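Long-range contacts in genome packaging NTPase B204 (Sulfolobus turreted icosahedral virus 2, PDB 4KFU), which probably couples NTP hydrolysis, through a P-loop ATPase fold of the FtsK-HerA superfamily, to the packaging of viral DNA into the capsid: residues 18-22 and 49-53; 81-85 and 116-122; 104-109 and 134-138. All blocks are in the same frame, centred on the assembly; numbering follows the deposited sequence.

Contact 1 (18-22 and 49-53); sequences SYLIK and EYSKF. With MG (magnesium ion), chain K; ACP (phosphomethylphosphonic acid adenylate ester), chain E.
K22 reaches from its helix across Y50 and F53 to end on E49; its methylenes lie along two rings before the ammonium reaches an acid. CB lies 3.7 Å from F53 CZ. With chi1 at -64°, CG is turned anti to the carbonyl carbon and enters the angle between the two rings, 3.6 Å from F53 CZ and 3.6 Å from Y50 CE1. From CG the chain runs extended, CD still near F53, and CE makes an off-centre CH-pi contact 4.2 Å from the centroid of the Y50 ring, 28° off its normal. Lysine suits this path because its methylenes can lie against aromatic rings while the ammonium goes on to an acid. NZ meets E49 OE2 at 2.5 Å in a short salt bridge, which OE2 receives through its lone pair anti to OE1. OE2 also accepts from water 2; water 1 lies close to OE1, its donation there less certain. Both waters belong to the magnesium shell, so E49 is a second-shell residue, beside the metal's waters rather than on the metal. S18 is in the first shell, its OG 2.2 Å from magnesium, as the Walker A serine of P-loop ATPases is. D103 hydrogen-bonds both S18 OG and Y50 OH, so one carboxylate positions a metal ligand and fixes the end of the tyrosine ring. On the nucleotide side, adenine C5 stands 3.4 Å above the plane of the Y19 ring, offset toward the rim. The contact thus joins the start of helix 17-31 to the loop between strands 35-40 and 55-56; I38 of strand 35-40 packs on Y50 and F53, and I26, one turn further along the helix, also touches F53.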
loop_
_atom_site.group_PDB
_atom_site.type_symbol
_atom_site.label_atom_id
_atom_site.label_comp_id
_atom_site.label_asym_id
_atom_site.label_seq_id
_atom_site.Cartn_x
_atom_site.Cartn_y
_atom_site.Cartn_z
ATOM N N SER A 18 0.691 -8.832 -3.992
ATOM C CA SER A 18 -0.765 -8.798 -3.823
ATOM C C SER A 18 -1.226 -10.004 -3.025
ATOM O O SER A 18 -2.201 -9.928 -2.281
ATOM C CB SER A 18 -1.480 -8.764 -5.168
ATOM O OG SER A 18 -1.408 -7.479 -5.736
ATOM N N TYR A 19 -0.514 -11.113 -3.188
ATOM C CA TYR A 19 -0.794 -12.330 -2.427
ATOM C C TYR A 19 -0.602 -12.045 -0.944
ATOM O O TYR A 19 -1.386 -12.485 -0.107
ATOM C CB TYR A 19 0.144 -13.445 -2.878
ATOM C CG TYR A 19 -0.250 -14.842 -2.434
ATOM C CD1 TYR A 19 -1.114 -15.620 -3.204
ATOM C CD2 TYR A 19 0.255 -15.388 -1.259
ATOM C CE1 TYR A 19 -1.472 -16.906 -2.809
ATOM C CE2 TYR A 19 -0.098 -16.665 -0.855
ATOM C CZ TYR A 19 -0.961 -17.419 -1.635
ATOM O OH TYR A 19 -1.306 -18.683 -1.235
ATOM N N LEU A 20 0.462 -11.313 -0.627
ATOM C CA LEU A 20 0.709 -10.833 0.730
ATOM C C LEU A 20 -0.467 -9.999 1.271
ATOM O O LEU A 20 -0.887 -10.151 2.421
ATOM C CB LEU A 20 1.994 -9.993 0.743
ATOM C CG LEU A 20 2.786 -9.912 2.045
ATOM C CD1 LEU A 20 3.093 -11.300 2.570
ATOM C CD2 LEU A 20 4.083 -9.125 1.820
ATOM N N ILE A 21 -0.976 -9.094 0.442
ATOM C CA ILE A 21 -2.116 -8.274 0.838
ATOM C C ILE A 21 -3.337 -9.154 1.097
ATOM O O ILE A 21 -4.002 -9.014 2.135
ATOM C CB ILE A 21 -2.439 -7.208 -0.228
ATOM C CG1 ILE A 21 -1.332 -6.147 -0.254
ATOM C CG2 ILE A 21 -3.777 -6.546 0.054
ATOM C CD1 ILE A 21 -1.477 -5.113 -1.358
ATOM N N LYS A 22 -3.608 -10.076 0.170
ATOM C CA LYS A 22 -4.828 -10.892 0.230
ATOM C C LYS A 22 -4.798 -11.946 1.324
ATOM O O LYS A 22 -5.834 -12.265 1.904
ATOM C CB LYS A 22 -5.087 -11.575 -1.118
ATOM C CG LYS A 22 -5.376 -10.619 -2.275
ATOM C CD LYS A 22 -5.195 -11.331 -3.619
ATOM C CE LYS A 22 -5.238 -10.349 -4.786
ATOM N NZ LYS A 22 -4.997 -11.022 -6.099
ATOM N N GLU A 49 -9.913 -6.982 -9.374
ATOM C CA GLU A 49 -9.063 -7.960 -8.694
ATOM C C GLU A 49 -9.506 -8.243 -7.262
ATOM O O GLU A 49 -9.518 -9.394 -6.817
ATOM C CB GLU A 49 -7.598 -7.521 -8.705
ATOM C CG GLU A 49 -6.722 -8.400 -7.808
ATOM C CD GLU A 49 -5.235 -8.180 -8.021
ATOM O OE1 GLU A 49 -4.851 -7.109 -8.558
ATOM O OE2 GLU A 49 -4.450 -9.082 -7.645
ATOM N N TYR A 50 -9.916 -7.202 -6.549
ATOM C CA TYR A 50 -10.260 -7.373 -5.137
ATOM C C TYR A 50 -11.771 -7.456 -4.854
ATOM O O TYR A 50 -12.181 -7.361 -3.694
ATOM C CB TYR A 50 -9.639 -6.237 -4.312
ATOM C CG TYR A 50 -8.134 -6.353 -4.141
ATOM C CD1 TYR A 50 -7.584 -7.018 -3.046
ATOM C CD2 TYR A 50 -7.267 -5.790 -5.068
ATOM C CE1 TYR A 50 -6.187 -7.121 -2.880
ATOM C CE2 TYR A 50 -5.876 -5.888 -4.912
ATOM C CZ TYR A 50 -5.350 -6.550 -3.816
ATOM O OH TYR A 50 -3.973 -6.647 -3.671
ATOM N N SER A 51 -12.583 -7.655 -5.896
ATOM C CA SER A 51 -14.051 -7.710 -5.744
ATOM C C SER A 51 -14.547 -8.623 -4.622
ATOM O O SER A 51 -15.521 -8.316 -3.946
ATOM C CB SER A 51 -14.726 -8.107 -7.065
ATOM O OG SER A 51 -14.749 -7.016 -7.963
ATOM N N LYS A 52 -13.866 -9.738 -4.403
ATOM C CA LYS A 52 -14.295 -10.676 -3.378
ATOM C C LYS A 52 -14.028 -10.201 -1.945
ATOM O O LYS A 52 -14.532 -10.793 -0.984
ATOM C CB LYS A 52 -13.624 -12.040 -3.608
ATOM N N PHE A 53 -13.246 -9.137 -1.795
ATOM C CA PHE A 53 -12.760 -8.741 -0.471
ATOM C C PHE A 53 -13.561 -7.660 0.260
ATOM O O PHE A 53 -13.174 -7.237 1.355
ATOM C CB PHE A 53 -11.284 -8.338 -0.552
ATOM C CG PHE A 53 -10.381 -9.487 -0.865
ATOM C CD1 PHE A 53 -9.870 -10.274 0.150
ATOM C CD2 PHE A 53 -10.078 -9.807 -2.179
ATOM C CE1 PHE A 53 -9.041 -11.352 -0.133
ATOM C CE2 PHE A 53 -9.254 -10.893 -2.481
ATOM C CZ PHE A 53 -8.736 -11.665 -1.453
HETATM MG MG MG K . -0.793 -7.523 -7.807
HETATM P PG ACP E . 0.232 -8.436 -10.609
HETATM O O1G ACP E . 1.363 -7.516 -11.277
HETATM O O2G ACP E . -0.543 -7.553 -9.517
HETATM O O3G ACP E . -0.705 -8.923 -11.655
HETATM P PB ACP E . 1.642 -9.523 -8.167
HETATM O O1B ACP E . 0.597 -8.700 -7.265
HETATM O O2B ACP E . 2.940 -8.833 -8.273
HETATM C C3B ACP E . 1.006 -9.877 -9.829
HETATM P PA ACP E . 0.681 -11.823 -6.813
HETATM O O1A ACP E . -0.580 -11.561 -7.604
HETATM O O2A ACP E . 0.729 -11.566 -5.322
HETATM O O3A ACP E . 1.890 -10.958 -7.453
HETATM O "O5'" ACP E . 1.105 -13.363 -6.999
HETATM C "C5'" ACP E . 1.255 -14.005 -8.264
HETATM C "C4'" ACP E . 1.145 -15.519 -8.043
HETATM O "O4'" ACP E . 2.211 -16.061 -7.251
HETATM C "C3'" ACP E . -0.144 -15.878 -7.320
HETATM O "O3'" ACP E . -1.094 -16.405 -8.254
HETATM C "C2'" ACP E . 0.221 -16.965 -6.337
HETATM O "O2'" ACP E . -0.352 -18.167 -6.837
HETATM C "C1'" ACP E . 1.739 -17.073 -6.351
HETATM N N9 ACP E . 2.207 -16.792 -4.968
HETATM C C8 ACP E . 2.462 -15.570 -4.460
HETATM N N7 ACP E . 2.872 -15.652 -3.164
HETATM C C5 ACP E . 2.868 -16.952 -2.821
HETATM C C6 ACP E . 3.193 -17.737 -1.607
HETATM N N6 ACP E . 3.598 -17.151 -0.458
HETATM N N1 ACP E . 3.053 -19.080 -1.678
HETATM C C2 ACP E . 2.644 -19.692 -2.808
HETATM N N3 ACP E . 2.337 -19.044 -3.946
HETATM C C4 ACP E . 2.429 -17.694 -4.015
HETATM O O HOH W 1 -2.450 -6.333 -8.288
HETATM O O HOH W 2 -1.986 -9.189 -8.162
HETATM O O HOH W 3 -0.103 -5.599 -7.384
#

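Contact 2 (81-85 and 116-122); sequences FEKLW and TPAIDEA
E121 OE1 is gripped by two groups of helix 78-95: the indole N-H of W85 and, in a salt bridge, the ammonium of K89 one turn on. In this P-loop alpha/beta fold helices 78-95 and 117-124 are successive beta-alpha-beta crossover helices, and their segments here pass at 50° with axes 9.3 Å apart. W85 NE1 donates to E121 OE1 over 3.0 Å at 152°; the acceptor lies in the indole plane, yet the N-H meets the carboxylate from almost straight above its own plane. The ammonium of K89, with the neutral indole N-H beside it, would be expected to favour the charged form of E121. At the N terminus of helix 117-124, T116 is the N-cap, its OG1 accepting from I119 N at 3.2 Å. P117 suits the first turn since it has no N-H to leave unpaired, and the next amide, A118 N, donates at 3.2 Å to E82 OE2, approaching that carboxylate from above its plane. An acid there would also be suited to the positive end of the helix dipole. Small residues face the aromatic ones: A118 CB sits 3.7 Å from F81 CE2, its small size allowing the backbones to come near at E82 and A118, and A122 CB rests over the six-membered ring of W85, 4.0 Å from its centroid. I119 starts out away from the partner helix, but chi1 and chi2, both -60°, bring its CD1 back to 3.4 Å from F81 CE2.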
loop_
_atom_site.group_PDB
_atom_site.type_symbol
_atom_site.label_atom_id
_atom_site.label_comp_id
_atom_site.label_asym_id
_atom_site.label_seq_id
_atom_site.Cartn_x
_atom_site.Cartn_y
_atom_site.Cartn_z
ATOM N N PHE A 81 -8.174 10.519 -6.256
ATOM C CA PHE A 81 -7.562 10.231 -4.955
ATOM C C PHE A 81 -8.004 11.256 -3.905
ATOM O O PHE A 81 -8.258 10.908 -2.746
ATOM C CB PHE A 81 -6.033 10.146 -4.999
ATOM C CG PHE A 81 -5.439 9.844 -3.655
ATOM C CD1 PHE A 81 -5.496 8.556 -3.135
ATOM C CD2 PHE A 81 -4.902 10.852 -2.873
ATOM C CE1 PHE A 81 -4.990 8.273 -1.864
ATOM C CE2 PHE A 81 -4.405 10.578 -1.608
ATOM C CZ PHE A 81 -4.444 9.293 -1.105
ATOM N N GLU A 82 -8.112 12.519 -4.312
ATOM C CA GLU A 82 -8.507 13.552 -3.359
ATOM C C GLU A 82 -9.901 13.261 -2.799
ATOM O O GLU A 82 -10.121 13.344 -1.586
ATOM C CB GLU A 82 -8.411 14.950 -3.978
ATOM C CG GLU A 82 -6.970 15.395 -4.209
ATOM C CD GLU A 82 -6.718 16.833 -3.782
ATOM O OE1 GLU A 82 -6.759 17.724 -4.662
ATOM O OE2 GLU A 82 -6.470 17.075 -2.572
ATOM N N LYS A 83 -10.819 12.878 -3.684
ATOM C CA LYS A 83 -12.189 12.549 -3.293
ATOM C C LYS A 83 -12.198 11.318 -2.398
ATOM O O LYS A 83 -12.881 11.276 -1.379
ATOM C CB LYS A 83 -13.022 12.266 -4.553
ATOM C CG LYS A 83 -14.517 12.341 -4.362
ATOM C CD LYS A 83 -15.252 11.527 -5.436
ATOM C CE LYS A 83 -14.639 11.705 -6.819
ATOM N NZ LYS A 83 -15.387 10.911 -7.848
ATOM N N LEU A 84 -11.421 10.309 -2.780
ATOM C CA LEU A 84 -11.329 9.070 -1.999
ATOM C C LEU A 84 -10.778 9.307 -0.602
ATOM O O LEU A 84 -11.192 8.654 0.358
ATOM C CB LEU A 84 -10.442 8.053 -2.736
ATOM C CG LEU A 84 -10.064 6.778 -1.979
ATOM C CD1 LEU A 84 -11.298 5.970 -1.622
ATOM C CD2 LEU A 84 -9.102 5.915 -2.787
ATOM N N TRP A 85 -9.815 10.222 -0.501
ATOM C CA TRP A 85 -9.194 10.527 0.787
ATOM C C TRP A 85 -10.191 11.188 1.746
ATOM O O TRP A 85 -10.262 10.834 2.933
ATOM C CB TRP A 85 -7.951 11.393 0.578
ATOM C CG TRP A 85 -7.222 11.748 1.850
ATOM C CD1 TRP A 85 -7.158 12.982 2.443
ATOM C CD2 TRP A 85 -6.449 10.865 2.677
ATOM N NE1 TRP A 85 -6.403 12.912 3.595
ATOM C CE2 TRP A 85 -5.958 11.635 3.758
ATOM C CE3 TRP A 85 -6.126 9.506 2.607
ATOM C CZ2 TRP A 85 -5.163 11.078 4.764
ATOM C CZ3 TRP A 85 -5.331 8.965 3.606
ATOM C CH2 TRP A 85 -4.865 9.752 4.673
ATOM N N THR A 116 -0.532 16.722 -4.205
ATOM C CA THR A 116 -1.805 17.363 -3.844
ATOM C C THR A 116 -1.937 17.465 -2.329
ATOM O O THR A 116 -1.167 16.834 -1.597
ATOM C CB THR A 116 -3.015 16.534 -4.345
ATOM O OG1 THR A 116 -3.014 15.258 -3.697
ATOM C CG2 THR A 116 -2.978 16.346 -5.855
ATOM N N PRO A 117 -2.909 18.257 -1.846
ATOM C CA PRO A 117 -3.149 18.284 -0.398
ATOM C C PRO A 117 -3.415 16.898 0.189
ATOM O O PRO A 117 -2.924 16.594 1.290
ATOM C CB PRO A 117 -4.398 19.164 -0.276
ATOM C CG PRO A 117 -4.284 20.108 -1.414
ATOM C CD PRO A 117 -3.647 19.337 -2.542
ATOM N N ALA A 118 -4.169 16.071 -0.539
ATOM C CA ALA A 118 -4.483 14.713 -0.084
ATOM C C ALA A 118 -3.230 13.848 0.083
ATOM O O ALA A 118 -3.091 13.129 1.080
ATOM C CB ALA A 118 -5.462 14.042 -1.037
ATOM N N ILE A 119 -2.336 13.902 -0.900
ATOM C CA ILE A 119 -1.093 13.134 -0.836
ATOM C C ILE A 119 -0.245 13.593 0.346
ATOM O O ILE A 119 0.260 12.775 1.112
ATOM C CB ILE A 119 -0.256 13.266 -2.131
ATOM C CG1 ILE A 119 -1.048 12.756 -3.342
ATOM C CG2 ILE A 119 1.068 12.513 -2.005
ATOM C CD1 ILE A 119 -1.464 11.313 -3.234
ATOM N N ASP A 120 -0.095 14.905 0.496
ATOM C CA ASP A 120 0.678 15.423 1.611
ATOM C C ASP A 120 0.092 14.986 2.943
ATOM O O ASP A 120 0.819 14.568 3.854
ATOM C CB ASP A 120 0.776 16.942 1.563
ATOM C CG ASP A 120 1.799 17.471 2.543
ATOM O OD1 ASP A 120 3.005 17.318 2.254
ATOM O OD2 ASP A 120 1.408 17.997 3.606
ATOM N N GLU A 121 -1.228 15.069 3.067
ATOM C CA GLU A 121 -1.867 14.629 4.301
ATOM C C GLU A 121 -1.685 13.130 4.548
ATOM O O GLU A 121 -1.449 12.698 5.682
ATOM C CB GLU A 121 -3.366 14.971 4.269
ATOM C CG GLU A 121 -3.950 15.188 5.645
ATOM C CD GLU A 121 -5.469 15.281 5.649
ATOM O OE1 GLU A 121 -6.052 15.736 4.643
ATOM O OE2 GLU A 121 -6.075 14.894 6.672
ATOM N N ALA A 122 -1.814 12.340 3.482
ATOM C CA ALA A 122 -1.708 10.898 3.590
ATOM C C ALA A 122 -0.341 10.504 4.147
ATOM O O ALA A 122 -0.229 9.576 4.955
ATOM C CB ALA A 122 -1.921 10.267 2.234
#

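Contact 3 (104-109 and 134-138); sequences EAYYHF and ILSTQ. With ZN (zinc ion), chain L.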
loop_
_atom_site.group_PDB
_atom_site.type_symbol
_atom_site.label_atom_id
_atom_site.label_comp_id
_atom_site.label_asym_id
_atom_site.label_seq_id
_atom_site.Cartn_x
_atom_site.Cartn_y
_atom_site.Cartn_z
ATOM N N GLU A 104 -1.257 -1.001 -7.087
ATOM C CA GLU A 104 -0.797 -0.174 -8.207
ATOM C C GLU A 104 -0.710 1.304 -7.800
ATOM O O GLU A 104 -1.243 2.185 -8.490
ATOM C CB GLU A 104 -1.721 -0.350 -9.424
ATOM C CG GLU A 104 -1.978 -1.821 -9.836
ATOM C CD GLU A 104 -3.217 -2.454 -9.168
ATOM O OE1 GLU A 104 -4.141 -1.715 -8.734
ATOM O OE2 GLU A 104 -3.274 -3.708 -9.081
ATOM N N ALA A 105 -0.043 1.577 -6.680
ATOM C CA ALA A 105 -0.027 2.924 -6.110
ATOM C C ALA A 105 0.674 3.984 -6.955
ATOM O O ALA A 105 0.614 5.161 -6.617
ATOM C CB ALA A 105 0.537 2.918 -4.686
ATOM N N TYR A 106 1.341 3.590 -8.040
ATOM C CA TYR A 106 2.000 4.579 -8.900
ATOM C C TYR A 106 1.003 5.501 -9.599
ATOM O O TYR A 106 1.387 6.529 -10.155
ATOM C CB TYR A 106 2.912 3.911 -9.931
ATOM C CG TYR A 106 2.217 2.887 -10.787
ATOM C CD1 TYR A 106 1.490 3.265 -11.913
ATOM C CD2 TYR A 106 2.287 1.535 -10.469
ATOM C CE1 TYR A 106 0.844 2.314 -12.700
ATOM C CE2 TYR A 106 1.650 0.580 -11.243
ATOM C CZ TYR A 106 0.932 0.971 -12.355
ATOM O OH TYR A 106 0.307 0.005 -13.114
ATOM N N TYR A 107 -0.273 5.138 -9.605
ATOM C CA TYR A 107 -1.256 6.037 -10.202
ATOM C C TYR A 107 -1.394 7.334 -9.430
ATOM O O TYR A 107 -1.648 8.378 -10.023
ATOM C CB TYR A 107 -2.617 5.359 -10.314
ATOM C CG TYR A 107 -2.628 4.312 -11.383
ATOM C CD1 TYR A 107 -2.421 4.655 -12.719
ATOM C CD2 TYR A 107 -2.817 2.980 -11.065
ATOM C CE1 TYR A 107 -2.414 3.683 -13.713
ATOM C CE2 TYR A 107 -2.814 2.006 -12.046
ATOM C CZ TYR A 107 -2.612 2.360 -13.368
ATOM O OH TYR A 107 -2.605 1.377 -14.342
ATOM N N HIS A 108 -1.214 7.270 -8.111
ATOM C CA HIS A 108 -1.474 8.436 -7.250
ATOM C C HIS A 108 -0.222 8.989 -6.582
ATOM O O HIS A 108 -0.221 10.122 -6.089
ATOM C CB HIS A 108 -2.496 8.057 -6.175
ATOM C CG HIS A 108 -3.791 7.552 -6.733
ATOM N ND1 HIS A 108 -4.456 8.205 -7.749
ATOM C CD2 HIS A 108 -4.544 6.480 -6.409
ATOM C CE1 HIS A 108 -5.563 7.538 -8.041
ATOM N NE2 HIS A 108 -5.642 6.495 -7.240
ATOM N N PHE A 109 0.830 8.178 -6.541
ATOM C CA PHE A 109 2.061 8.553 -5.837
ATOM C C PHE A 109 3.286 8.455 -6.752
ATOM O O PHE A 109 4.392 8.117 -6.311
ATOM C CB PHE A 109 2.267 7.643 -4.627
ATOM C CG PHE A 109 1.217 7.788 -3.550
ATOM C CD1 PHE A 109 -0.012 7.143 -3.661
ATOM C CD2 PHE A 109 1.482 8.520 -2.398
ATOM C CE1 PHE A 109 -0.961 7.246 -2.663
ATOM C CE2 PHE A 109 0.531 8.634 -1.394
ATOM C CZ PHE A 109 -0.693 7.997 -1.526
ATOM N N ILE A 134 -1.613 1.016 3.040
ATOM C CA ILE A 134 -0.783 -0.005 2.405
ATOM C C ILE A 134 -0.629 0.378 0.951
ATOM O O ILE A 134 -1.622 0.510 0.225
ATOM C CB ILE A 134 -1.379 -1.401 2.521
ATOM C CG1 ILE A 134 -1.502 -1.780 3.996
ATOM C CG2 ILE A 134 -0.457 -2.408 1.822
ATOM C CD1 ILE A 134 -2.202 -3.071 4.253
ATOM N N LEU A 135 0.614 0.619 0.537
ATOM C CA LEU A 135 0.890 1.038 -0.828
ATOM C C LEU A 135 1.714 -0.036 -1.512
ATOM O O LEU A 135 2.673 -0.559 -0.931
ATOM C CB LEU A 135 1.666 2.353 -0.860
ATOM C CG LEU A 135 1.011 3.568 -0.194
ATOM C CD1 LEU A 135 1.919 4.777 -0.328
ATOM C CD2 LEU A 135 -0.372 3.848 -0.793
ATOM N N SER A 136 1.356 -0.350 -2.751
ATOM C CA SER A 136 2.009 -1.432 -3.471
ATOM C C SER A 136 2.461 -0.953 -4.842
ATOM O O SER A 136 1.708 -0.262 -5.541
ATOM C CB SER A 136 1.019 -2.595 -3.612
ATOM O OG SER A 136 1.462 -3.538 -4.556
ATOM N N THR A 137 3.675 -1.326 -5.242
ATOM C CA THR A 137 4.169 -0.973 -6.573
ATOM C C THR A 137 5.161 -1.994 -7.085
ATOM O O THR A 137 5.625 -2.844 -6.319
ATOM C CB THR A 137 4.825 0.417 -6.593
ATOM O OG1 THR A 137 4.847 0.906 -7.942
ATOM C CG2 THR A 137 6.252 0.356 -6.022
ATOM N N GLN A 138 5.493 -1.907 -8.373
ATOM C CA GLN A 138 6.301 -2.946 -9.023
ATOM C C GLN A 138 7.807 -2.686 -8.933
ATOM O O GLN A 138 8.568 -3.599 -8.671
ATOM C CB GLN A 138 5.880 -3.123 -10.486
ATOM C CG GLN A 138 4.359 -3.257 -10.670
ATOM C CD GLN A 138 3.941 -4.474 -11.483
ATOM O OE1 GLN A 138 3.205 -5.346 -10.990
ATOM N NE2 GLN A 138 4.383 -4.530 -12.740
HETATM ZN ZN ZN L . -6.836 4.882 -7.467
#
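E104 N passes 3.4 Å from S136 O without the angle for a hydrogen bond; the next amide takes that carbonyl instead. The CB of E104 points away from strand 131-137, and its OE1 is hydrogen-bonded to H41, a zinc ligand. A105 N donates to S136 O at 2.8 Å and 166°, while its methyl, small enough for this buried spot, lies 4.0 Å from L135 CB. Y106 turns a ring edge to the strand: CD2 is 3.7 Å from T137 OG1, whose hydroxyl is hydrogen-bonded to D142. D103 and E104, directly after strand 98-102, are consistent with the Walker B motif of P-loop ATPases, and D103 bonds S136 OG on the adjacent strand; Q138, just beyond that strand, belongs to the nucleotide pocket. The chain then coils back, A105 O accepting from both H108 N and F109 N. H108 NE2 binds zinc at 2.0 Å, alongside D39, H41 and D73. F109, its CG anti to the carbonyl carbon (chi1 -65°), presents a ring face to L135, whose CD1 makes a CH-pi contact over its centre, 4.2 Å from the centroid and 6° off the normal.

Overall arrangement
From the N terminus, contact 1 closes first, bringing the loop after strand 35-40 back to the helix that follows the P-loop; it is complete before the others open. Contacts 2 and 3 then cross: 81-85 waits for 116-122, while 104-109, lying between them in sequence, pairs with 134-138. Contact 2 ties helix 78-95, between strands 68-72 and 98-102, to helix 117-124, between 98-102 and 131-137; contact 3 fastens the loop beyond strand 98-102 to central strand 131-137. Contact 3 is the middle piece, touching contact 2 where F81 and I119 pack on H108 and F109, and contact 1 where I21 meets S136 and I134 and the E49 and E104 carboxylates come close. Contacts 1 and 2 do not touch.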